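Local coordinates for dopamine N-acetyltransferase-like Protein (Tribolium castaneum, PDB 6V3T), which probably transfers the acyl group of acetyl-CoA, or of a longer-chain acyl-CoA, to the amine of serotonin and related arylalkylamines, at residues R98-L112 against I195-T209. Residues are numbered along the deposited sequence; the frame is centred on the assembly and turned at random.
Sequences RIFGLLNNVNKSIDL and IYDTKSPHDYYKVMT
Y196 meets helix 98-108 through its phenol oxygen, which donates a hydrogen bond to the carbonyl of R98, OH to O 2.5 Å. That carbonyl lies at the edge of the ring, while both faces are covered by aliphatic carbon. CD2 of L102 makes a CH-pi contact with one face, 4.2 Å from the centroid and 21° off the normal, and CG2 of I195 covers the opposite face. The same I195 methyl also lies over the R98 guanidinium, 3.9 Å from NE, so it is sandwiched between two flat groups. With CG opposite its backbone N, the L102 side chain is brought alongside the ring, and the second torsion turns CD2 over the face. A phenylalanine in place of Y196 would probably keep this aliphatic sandwich but leave the R98 carbonyl without its phenol donor.

Farther along the helix, Y205 of the strand sets its ring against L103 CD2 and V106 CG1, which meet it obliquely. L103 CD2 touches Y205 CZ at 3.5 Å, and V106 CG1 approaches both Y205 CE2 and V207 CG2. Beside them, N107 ND2 passes the Y205 hydroxyl at an angle too poor for bonding; it is instead held by L103 O one turn back (ND2 to O 3.1 Å, 163° at the hydrogen) and by D161. I110 CD1 and L112 CD1 carry the apolar seam along V207 CG1, and L112 CD1 ends beside the T209 hydroxyl.

The axes of helix 98-108 and strand 204-209 come within 10.1 Å and cross at -46°, the helix lying across one side of the mixed sheet of this GNAT (N-acetyltransferase) fold. Strand 204-211 runs between strands 157-162 and 177-183, helix 26-31 packs against I99 and Y196, and bound acetyl-CoA touches I99.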
ATOM      1  N   ARG A  98       0.620 -14.069  -7.410  1.00 93.58           N
ATOM      2  CA  ARG A  98      -0.681 -14.238  -6.719  1.00 92.39           C
ATOM      3  C   ARG A  98      -1.029 -12.903  -6.056  1.00 80.39           C
ATOM      4  O   ARG A  98      -2.127 -12.383  -6.313  1.00 71.96           O
ATOM      5  CB  ARG A  98      -0.596 -15.457  -5.796  1.00 99.88           C
ATOM      6  CG  ARG A  98      -0.227 -16.721  -6.561  1.00105.56           C
ATOM      7  CD  ARG A  98      -0.178 -17.968  -5.712  1.00109.64           C
ATOM      8  NE  ARG A  98      -0.874 -19.091  -6.327  1.00110.27           N
ATOM      9  CZ  ARG A  98      -1.108 -20.250  -5.720  1.00111.62           C
ATOM     10  NH1 ARG A  98      -1.764 -21.208  -6.354  1.00111.97           N
ATOM     11  NH2 ARG A  98      -0.689 -20.450  -4.480  1.00111.44           N
ATOM     12  N   ILE A  99      -0.079 -12.313  -5.338  1.00 72.70           N
ATOM     13  CA  ILE A  99      -0.269 -10.979  -4.711  1.00 69.37           C
ATOM     14  C   ILE A  99      -0.555  -9.957  -5.812  1.00 67.24           C
ATOM     15  O   ILE A  99      -1.674  -9.432  -5.866  1.00 69.03           O
ATOM     16  CB  ILE A  99       0.950 -10.561  -3.878  1.00 71.82           C
ATOM     17  CG1 ILE A  99       1.162 -11.476  -2.669  1.00 72.98           C
ATOM     18  CG2 ILE A  99       0.811  -9.108  -3.466  1.00 73.11           C
ATOM     19  CD1 ILE A  99       2.249 -11.017  -1.725  1.00 71.84           C
ATOM     20  N   PHE A 100       0.433  -9.661  -6.646  1.00 64.59           N
ATOM     21  CA  PHE A 100       0.416  -8.459  -7.512  1.00 65.23           C
ATOM     22  C   PHE A 100      -0.468  -8.674  -8.742  1.00 67.73           C
ATOM     23  O   PHE A 100      -0.936  -7.679  -9.334  1.00 67.29           O
ATOM     24  CB  PHE A 100       1.841  -8.073  -7.860  1.00 67.93           C
ATOM     25  CG  PHE A 100       2.566  -7.459  -6.697  1.00 68.86           C
ATOM     26  CD1 PHE A 100       2.179  -6.241  -6.194  1.00 71.64           C
ATOM     27  CD2 PHE A 100       3.620  -8.095  -6.090  1.00 71.50           C
ATOM     28  CE1 PHE A 100       2.839  -5.663  -5.124  1.00 74.43           C
ATOM     29  CE2 PHE A 100       4.288  -7.508  -5.027  1.00 75.55           C
ATOM     30  CZ  PHE A 100       3.893  -6.295  -4.546  1.00 75.66           C
ATOM     31  N   GLY A 101      -0.708  -9.927  -9.117  1.00 69.26           N
ATOM     32  CA  GLY A 101      -1.684 -10.268 -10.166  1.00 69.48           C
ATOM     33  C   GLY A 101      -3.057  -9.768  -9.785  1.00 66.26           C
ATOM     34  O   GLY A 101      -3.686  -9.092 -10.614  1.00 61.56           O
ATOM     35  N   LEU A 102      -3.476 -10.083  -8.553  1.00 68.66           N
ATOM     36  CA  LEU A 102      -4.746  -9.624  -7.930  1.00 66.28           C
ATOM     37  C   LEU A 102      -4.783  -8.095  -7.929  1.00 63.25           C
ATOM     38  O   LEU A 102      -5.758  -7.522  -8.459  1.00 60.21           O
ATOM     39  CB  LEU A 102      -4.832 -10.162  -6.499  1.00 66.51           C
ATOM     40  CG  LEU A 102      -6.009  -9.645  -5.674  1.00 66.83           C
ATOM     41  CD1 LEU A 102      -7.328 -10.141  -6.248  1.00 64.39           C
ATOM     42  CD2 LEU A 102      -5.872 -10.050  -4.211  1.00 66.01           C
ATOM     43  N   LEU A 103      -3.765  -7.461  -7.348  1.00 59.03           N
ATOM     44  CA  LEU A 103      -3.710  -5.984  -7.228  1.00 59.04           C
ATOM     45  C   LEU A 103      -3.845  -5.349  -8.621  1.00 62.29           C
ATOM     46  O   LEU A 103      -4.770  -4.534  -8.822  1.00 63.66           O
ATOM     47  CB  LEU A 103      -2.405  -5.591  -6.538  1.00 55.19           C
ATOM     48  CG  LEU A 103      -2.310  -5.999  -5.069  1.00 54.91           C
ATOM     49  CD1 LEU A 103      -1.062  -5.439  -4.426  1.00 54.57           C
ATOM     50  CD2 LEU A 103      -3.528  -5.539  -4.287  1.00 55.81           C
ATOM     51  N   ASN A 104      -2.982  -5.724  -9.561  1.00 61.41           N
ATOM     52  CA  ASN A 104      -2.889  -5.037 -10.872  1.00 59.38           C
ATOM     53  C   ASN A 104      -4.140  -5.372 -11.701  1.00 59.72           C
ATOM     54  O   ASN A 104      -4.711  -4.441 -12.289  1.00 61.01           O
ATOM     55  CB  ASN A 104      -1.538  -5.322 -11.524  1.00 60.35           C
ATOM     56  CG  ASN A 104      -0.391  -4.668 -10.775  1.00 62.81           C
ATOM     57  OD1 ASN A 104      -0.163  -3.468 -10.888  1.00 67.77           O
ATOM     58  ND2 ASN A 104       0.347  -5.438 -10.001  1.00 61.67           N
ATOM     59  N   ASN A 105      -4.597  -6.629 -11.710  1.00 59.88           N
ATOM     60  CA  ASN A 105      -5.848  -7.021 -12.414  1.00 63.00           C
ATOM     61  C   ASN A 105      -7.005  -6.164 -11.893  1.00 65.56           C
ATOM     62  O   ASN A 105      -7.647  -5.479 -12.708  1.00 62.39           O
ATOM     63  CB  ASN A 105      -6.188  -8.504 -12.259  1.00 65.14           C
ATOM     64  CG  ASN A 105      -5.382  -9.389 -13.183  1.00 67.03           C
ATOM     65  OD1 ASN A 105      -4.551  -8.901 -13.948  1.00 64.86           O
ATOM     66  ND2 ASN A 105      -5.622 -10.688 -13.116  1.00 69.83           N
ATOM     67  N   VAL A 106      -7.247  -6.193 -10.580  1.00 67.74           N
ATOM     68  CA  VAL A 106      -8.364  -5.445  -9.931  1.00 67.39           C
ATOM     69  C   VAL A 106      -8.274  -3.979 -10.363  1.00 67.29           C
ATOM     70  O   VAL A 106      -9.294  -3.429 -10.844  1.00 67.65           O
ATOM     71  CB  VAL A 106      -8.339  -5.571  -8.397  1.00 68.74           C
ATOM     72  CG1 VAL A 106      -9.330  -4.612  -7.741  1.00 68.54           C
ATOM     73  CG2 VAL A 106      -8.603  -6.998  -7.941  1.00 69.86           C
ATOM     74  N   ASN A 107      -7.100  -3.369 -10.185  1.00 63.63           N
ATOM     75  CA  ASN A 107      -6.876  -1.944 -10.528  1.00 61.88           C
ATOM     76  C   ASN A 107      -7.214  -1.748 -12.003  1.00 62.87           C
ATOM     77  O   ASN A 107      -8.084  -0.911 -12.309  1.00 60.39           O
ATOM     78  CB  ASN A 107      -5.458  -1.498 -10.188  1.00 63.73           C
ATOM     79  CG  ASN A 107      -5.390  -0.835  -8.831  1.00 64.70           C
ATOM     80  OD1 ASN A 107      -5.557   0.377  -8.729  1.00 64.33           O
ATOM     81  ND2 ASN A 107      -5.169  -1.622  -7.788  1.00 67.29           N
ATOM     82  N   LYS A 108      -6.582  -2.537 -12.874  1.00 65.63           N
ATOM     83  CA  LYS A 108      -6.779  -2.471 -14.345  1.00 66.68           C
ATOM     84  C   LYS A 108      -8.276  -2.593 -14.661  1.00 64.59           C
ATOM     85  O   LYS A 108      -8.767  -1.792 -15.456  1.00 66.92           O
ATOM     86  CB  LYS A 108      -5.918  -3.535 -15.027  1.00 68.15           C
ATOM     87  CG  LYS A 108      -5.836  -3.418 -16.536  1.00 70.17           C
ATOM     88  CD  LYS A 108      -6.782  -4.356 -17.193  1.00 73.08           C
ATOM     89  CE  LYS A 108      -7.378  -3.848 -18.475  1.00 78.89           C
ATOM     90  NZ  LYS A 108      -6.409  -3.931 -19.584  1.00 85.10           N
ATOM     91  N   SER A 109      -8.986  -3.495 -13.984  1.00 64.20           N
ATOM     92  CA  SER A 109     -10.408  -3.832 -14.248  1.00 63.58           C
ATOM     93  C   SER A 109     -11.341  -2.673 -13.892  1.00 64.27           C
ATOM     94  O   SER A 109     -12.526  -2.810 -14.189  1.00 64.99           O
ATOM     95  CB  SER A 109     -10.817  -5.086 -13.522  1.00 67.26           C
ATOM     96  OG  SER A 109     -11.042  -4.834 -12.146  1.00 70.40           O
ATOM     97  N   ILE A 110     -10.856  -1.604 -13.248  1.00 69.69           N
ATOM     98  CA  ILE A 110     -11.611  -0.316 -13.096  1.00 73.59           C
ATOM     99  C   ILE A 110     -10.695   0.823 -13.532  1.00 79.57           C
ATOM    100  O   ILE A 110      -9.832   1.223 -12.750  1.00 88.65           O
ATOM    101  CB  ILE A 110     -12.149  -0.075 -11.670  1.00 75.08           C
ATOM    102  CG1 ILE A 110     -11.485  -0.967 -10.615  1.00 73.10           C
ATOM    103  CG2 ILE A 110     -13.664  -0.202 -11.642  1.00 81.74           C
ATOM    104  CD1 ILE A 110     -10.401  -0.277  -9.821  1.00 69.82           C
ATOM    105  N   ASP A 111     -10.848   1.292 -14.763  1.00 84.95           N
ATOM    106  CA  ASP A 111     -10.068   2.427 -15.313  1.00 81.78           C
ATOM    107  C   ASP A 111     -10.462   3.652 -14.484  1.00 75.54           C
ATOM    108  O   ASP A 111     -11.497   4.274 -14.811  1.00 77.25           O
ATOM    109  CB  ASP A 111     -10.327   2.563 -16.821  1.00 81.65           C
ATOM    110  CG  ASP A 111      -9.330   3.419 -17.581  1.00 81.11           C
ATOM    111  OD1 ASP A 111      -8.400   3.952 -16.956  1.00 82.59           O
ATOM    112  OD2 ASP A 111      -9.506   3.551 -18.797  1.00 84.73           O
ATOM    113  N   LEU A 112      -9.728   3.927 -13.399  1.00 67.64           N
ATOM    114  CA  LEU A 112     -10.002   5.101 -12.527  1.00 64.53           C
ATOM    115  C   LEU A 112      -9.605   6.356 -13.299  1.00 62.73           C
ATOM    116  O   LEU A 112     -10.353   7.359 -13.208  1.00 65.35           O
ATOM    117  CB  LEU A 112      -9.248   4.988 -11.194  1.00 64.22           C
ATOM    118  CG  LEU A 112      -9.822   3.994 -10.175  1.00 64.31           C
ATOM    119  CD1 LEU A 112      -9.031   4.016  -8.867  1.00 61.74           C
ATOM    120  CD2 LEU A 112     -11.298   4.259  -9.903  1.00 63.43           C
ATOM    121  N   ILE A 195      -6.629 -19.694  -2.479  1.00 88.67           N
ATOM    122  CA  ILE A 195      -5.272 -19.173  -2.844  1.00 91.11           C
ATOM    123  C   ILE A 195      -4.853 -18.107  -1.830  1.00 91.40           C
ATOM    124  O   ILE A 195      -3.658 -18.048  -1.474  1.00 82.32           O
ATOM    125  CB  ILE A 195      -5.281 -18.603  -4.275  1.00 94.18           C
ATOM    126  CG1 ILE A 195      -5.372 -19.726  -5.308  1.00 98.63           C
ATOM    127  CG2 ILE A 195      -4.078 -17.703  -4.526  1.00 94.29           C
ATOM    128  CD1 ILE A 195      -5.879 -19.282  -6.651  1.00 99.34           C
ATOM    129  N   TYR A 196      -5.807 -17.259  -1.448  1.00 94.87           N
ATOM    130  CA  TYR A 196      -5.680 -16.266  -0.355  1.00 93.43           C
ATOM    131  C   TYR A 196      -6.448 -16.791   0.851  1.00 95.27           C
ATOM    132  O   TYR A 196      -7.616 -16.390   1.062  1.00 85.69           O
ATOM    133  CB  TYR A 196      -6.193 -14.907  -0.820  1.00 89.36           C
ATOM    134  CG  TYR A 196      -5.693 -14.524  -2.186  1.00 85.93           C
ATOM    135  CD1 TYR A 196      -4.362 -14.192  -2.395  1.00 82.22           C
ATOM    136  CD2 TYR A 196      -6.546 -14.522  -3.277  1.00 81.57           C
ATOM    137  CE1 TYR A 196      -3.895 -13.842  -3.651  1.00 78.15           C
ATOM    138  CE2 TYR A 196      -6.093 -14.179  -4.540  1.00 79.73           C
ATOM    139  CZ  TYR A 196      -4.766 -13.834  -4.726  1.00 78.57           C
ATOM    140  OH  TYR A 196      -4.325 -13.498  -5.969  1.00 84.28           O
ATOM    141  N   ASP A 197      -5.812 -17.707   1.580  1.00 98.43           N
ATOM    142  CA  ASP A 197      -6.277 -18.163   2.911  1.00104.07           C
ATOM    143  C   ASP A 197      -5.934 -17.045   3.901  1.00103.51           C
ATOM    144  O   ASP A 197      -4.868 -17.125   4.548  1.00108.16           O
ATOM    145  CB  ASP A 197      -5.675 -19.527   3.268  1.00108.69           C
ATOM    146  CG  ASP A 197      -6.481 -20.304   4.295  1.00107.38           C
ATOM    147  OD1 ASP A 197      -7.695 -20.467   4.072  1.00 98.66           O
ATOM    148  OD2 ASP A 197      -5.888 -20.737   5.311  1.00114.94           O
ATOM    149  N   THR A 198      -6.771 -16.004   3.949  1.00100.70           N
ATOM    150  CA  THR A 198      -6.616 -14.827   4.845  1.00100.20           C
ATOM    151  C   THR A 198      -7.257 -15.150   6.196  1.00100.09           C
ATOM    152  O   THR A 198      -8.356 -15.740   6.195  1.00 94.87           O
ATOM    153  CB  THR A 198      -7.236 -13.565   4.234  1.00 95.86           C
ATOM    154  OG1 THR A 198      -8.570 -13.888   3.842  1.00 91.75           O
ATOM    155  CG2 THR A 198      -6.460 -13.031   3.051  1.00 93.60           C
ATOM    156  N   LYS A 199      -6.590 -14.795   7.297  1.00100.87           N
ATOM    157  CA  LYS A 199      -7.153 -14.932   8.666  1.00103.00           C
ATOM    158  C   LYS A 199      -8.022 -13.704   8.943  1.00 91.80           C
ATOM    159  O   LYS A 199      -7.586 -12.584   8.614  1.00 90.10           O
ATOM    160  CB  LYS A 199      -6.040 -15.139   9.701  1.00110.09           C
ATOM    161  CG  LYS A 199      -5.540 -16.577   9.811  1.00118.88           C
ATOM    162  CD  LYS A 199      -4.237 -16.721  10.576  1.00122.05           C
ATOM    163  CE  LYS A 199      -3.413 -17.913  10.136  1.00121.97           C
ATOM    164  NZ  LYS A 199      -2.029 -17.832  10.660  1.00122.05           N
ATOM    165  N   SER A 200      -9.229 -13.923   9.470  1.00 83.32           N
ATOM    166  CA  SER A 200     -10.191 -12.856   9.850  1.00 79.96           C
ATOM    167  C   SER A 200      -9.480 -11.864  10.764  1.00 77.39           C
ATOM    168  O   SER A 200      -8.553 -12.245  11.481  1.00 73.55           O
ATOM    169  CB  SER A 200     -11.437 -13.426  10.494  1.00 80.32           C
ATOM    170  OG  SER A 200     -12.558 -13.330   9.616  1.00 78.11           O
ATOM    171  N   PRO A 201      -9.882 -10.567  10.785  1.00 74.29           N
ATOM    172  CA  PRO A 201     -11.117 -10.090  10.153  1.00 72.62           C
ATOM    173  C   PRO A 201     -10.992  -9.550   8.720  1.00 73.79           C
ATOM    174  O   PRO A 201     -11.908  -8.875   8.276  1.00 77.18           O
ATOM    175  CB  PRO A 201     -11.519  -8.937  11.092  1.00 67.45           C
ATOM    176  CG  PRO A 201     -10.206  -8.386  11.625  1.00 67.02           C
ATOM    177  CD  PRO A 201      -9.169  -9.482  11.465  1.00 70.52           C
ATOM    178  N   HIS A 202      -9.892  -9.870   8.029  1.00 74.02           N
ATOM    179  CA  HIS A 202      -9.552  -9.340   6.681  1.00 71.29           C
ATOM    180  C   HIS A 202     -10.125 -10.254   5.598  1.00 74.05           C
ATOM    181  O   HIS A 202      -9.337 -10.953   4.937  1.00 74.08           O
ATOM    182  CB  HIS A 202      -8.043  -9.171   6.588  1.00 68.07           C
ATOM    183  CG  HIS A 202      -7.510  -8.325   7.689  1.00 67.24           C
ATOM    184  ND1 HIS A 202      -6.193  -8.257   7.992  1.00 68.82           N
ATOM    185  CD2 HIS A 202      -8.120  -7.521   8.578  1.00 68.27           C
ATOM    186  CE1 HIS A 202      -5.998  -7.431   9.006  1.00 68.36           C
ATOM    187  NE2 HIS A 202      -7.162  -6.970   9.393  1.00 67.52           N
ATOM    188  N   ASP A 203     -11.448 -10.241   5.436  1.00 78.53           N
ATOM    189  CA  ASP A 203     -12.196 -11.202   4.581  1.00 86.87           C
ATOM    190  C   ASP A 203     -12.295 -10.667   3.148  1.00 85.63           C
ATOM    191  O   ASP A 203     -12.812 -11.420   2.290  1.00 92.05           O
ATOM    192  CB  ASP A 203     -13.610 -11.472   5.115  1.00 96.08           C
ATOM    193  CG  ASP A 203     -13.685 -11.967   6.551  1.00102.21           C
ATOM    194  OD1 ASP A 203     -12.693 -12.573   7.021  1.00101.03           O
ATOM    195  OD2 ASP A 203     -14.744 -11.740   7.194  1.00104.77           O
ATOM    196  N   TYR A 204     -11.862  -9.422   2.893  1.00 77.99           N
ATOM    197  CA  TYR A 204     -11.965  -8.780   1.554  1.00 74.54           C
ATOM    198  C   TYR A 204     -11.029  -7.574   1.417  1.00 69.16           C
ATOM    199  O   TYR A 204     -10.635  -6.960   2.428  1.00 64.98           O
ATOM    200  CB  TYR A 204     -13.417  -8.396   1.274  1.00 78.12           C
ATOM    201  CG  TYR A 204     -14.088  -7.630   2.382  1.00 81.74           C
ATOM    202  CD1 TYR A 204     -14.491  -8.228   3.551  1.00 79.52           C
ATOM    203  CD2 TYR A 204     -14.333  -6.289   2.267  1.00 87.73           C
ATOM    204  CE1 TYR A 204     -15.097  -7.521   4.574  1.00 81.41           C
ATOM    205  CE2 TYR A 204     -14.963  -5.567   3.267  1.00 86.11           C
ATOM    206  CZ  TYR A 204     -15.344  -6.180   4.433  1.00 82.37           C
ATOM    207  OH  TYR A 204     -15.947  -5.460   5.419  1.00 83.49           O
ATOM    208  N   TYR A 205     -10.699  -7.266   0.158  1.00 68.61           N
ATOM    209  CA  TYR A 205      -9.791  -6.175  -0.289  1.00 67.47           C
ATOM    210  C   TYR A 205     -10.636  -5.128  -1.015  1.00 68.23           C
ATOM    211  O   TYR A 205     -11.440  -5.487  -1.916  1.00 65.53           O
ATOM    212  CB  TYR A 205      -8.667  -6.752  -1.157  1.00 67.55           C
ATOM    213  CG  TYR A 205      -8.057  -5.863  -2.218  1.00 65.13           C
ATOM    214  CD1 TYR A 205      -7.463  -4.648  -1.907  1.00 66.69           C
ATOM    215  CD2 TYR A 205      -7.986  -6.286  -3.535  1.00 61.41           C
ATOM    216  CE1 TYR A 205      -6.862  -3.859  -2.883  1.00 64.43           C
ATOM    217  CE2 TYR A 205      -7.388  -5.516  -4.520  1.00 61.20           C
ATOM    218  CZ  TYR A 205      -6.825  -4.295  -4.196  1.00 63.64           C
ATOM    219  OH  TYR A 205      -6.246  -3.543  -5.181  1.00 62.20           O
ATOM    220  N   LYS A 206     -10.502  -3.875  -0.585  1.00 64.49           N
ATOM    221  CA  LYS A 206     -11.195  -2.727  -1.197  1.00 62.30           C
ATOM    222  C   LYS A 206     -10.156  -1.825  -1.828  1.00 63.15           C
ATOM    223  O   LYS A 206      -9.163  -1.512  -1.140  1.00 69.85           O
ATOM    224  CB  LYS A 206     -11.951  -1.913  -0.155  1.00 63.84           C
ATOM    225  CG  LYS A 206     -13.300  -2.467   0.257  1.00 65.50           C
ATOM    226  CD  LYS A 206     -13.819  -1.747   1.467  1.00 65.85           C
ATOM    227  CE  LYS A 206     -15.276  -1.996   1.749  1.00 66.77           C
ATOM    228  NZ  LYS A 206     -15.734  -1.086   2.817  1.00 69.18           N
ATOM    229  N   VAL A 207     -10.384  -1.442  -3.081  1.00 62.60           N
ATOM    230  CA  VAL A 207      -9.799  -0.213  -3.679  1.00 60.45           C
ATOM    231  C   VAL A 207     -10.699   0.948  -3.251  1.00 55.33           C
ATOM    232  O   VAL A 207     -11.923   0.840  -3.412  1.00 48.35           O
ATOM    233  CB  VAL A 207      -9.639  -0.330  -5.205  1.00 60.64           C
ATOM    234  CG1 VAL A 207      -9.221   0.987  -5.839  1.00 62.54           C
ATOM    235  CG2 VAL A 207      -8.636  -1.413  -5.560  1.00 61.71           C
ATOM    236  N   MET A 208     -10.099   1.978  -2.658  1.00 55.71           N
ATOM    237  CA  MET A 208     -10.810   3.115  -2.031  1.00 55.15           C
ATOM    238  C   MET A 208     -10.173   4.409  -2.524  1.00 54.13           C
ATOM    239  O   MET A 208      -8.990   4.404  -2.872  1.00 55.16           O
ATOM    240  CB  MET A 208     -10.747   3.039  -0.503  1.00 56.28           C
ATOM    241  CG  MET A 208     -11.249   1.711   0.036  1.00 58.14           C
ATOM    242  SD  MET A 208     -11.374   1.616   1.839  1.00 57.79           S
ATOM    243  CE  MET A 208     -12.930   2.479   2.096  1.00 57.63           C
ATOM    244  N   THR A 209     -10.958   5.474  -2.532  1.00 56.44           N
ATOM    245  CA  THR A 209     -10.737   6.669  -3.367  1.00 56.93           C
ATOM    246  C   THR A 209     -11.374   7.883  -2.695  1.00 59.64           C
ATOM    247  O   THR A 209     -12.482   7.737  -2.140  1.00 61.11           O
ATOM    248  CB  THR A 209     -11.311   6.406  -4.761  1.00 56.33           C
ATOM    249  OG1 THR A 209     -10.191   6.006  -5.548  1.00 54.83           O
ATOM    250  CG2 THR A 209     -12.023   7.599  -5.366  1.00 58.82           C
TER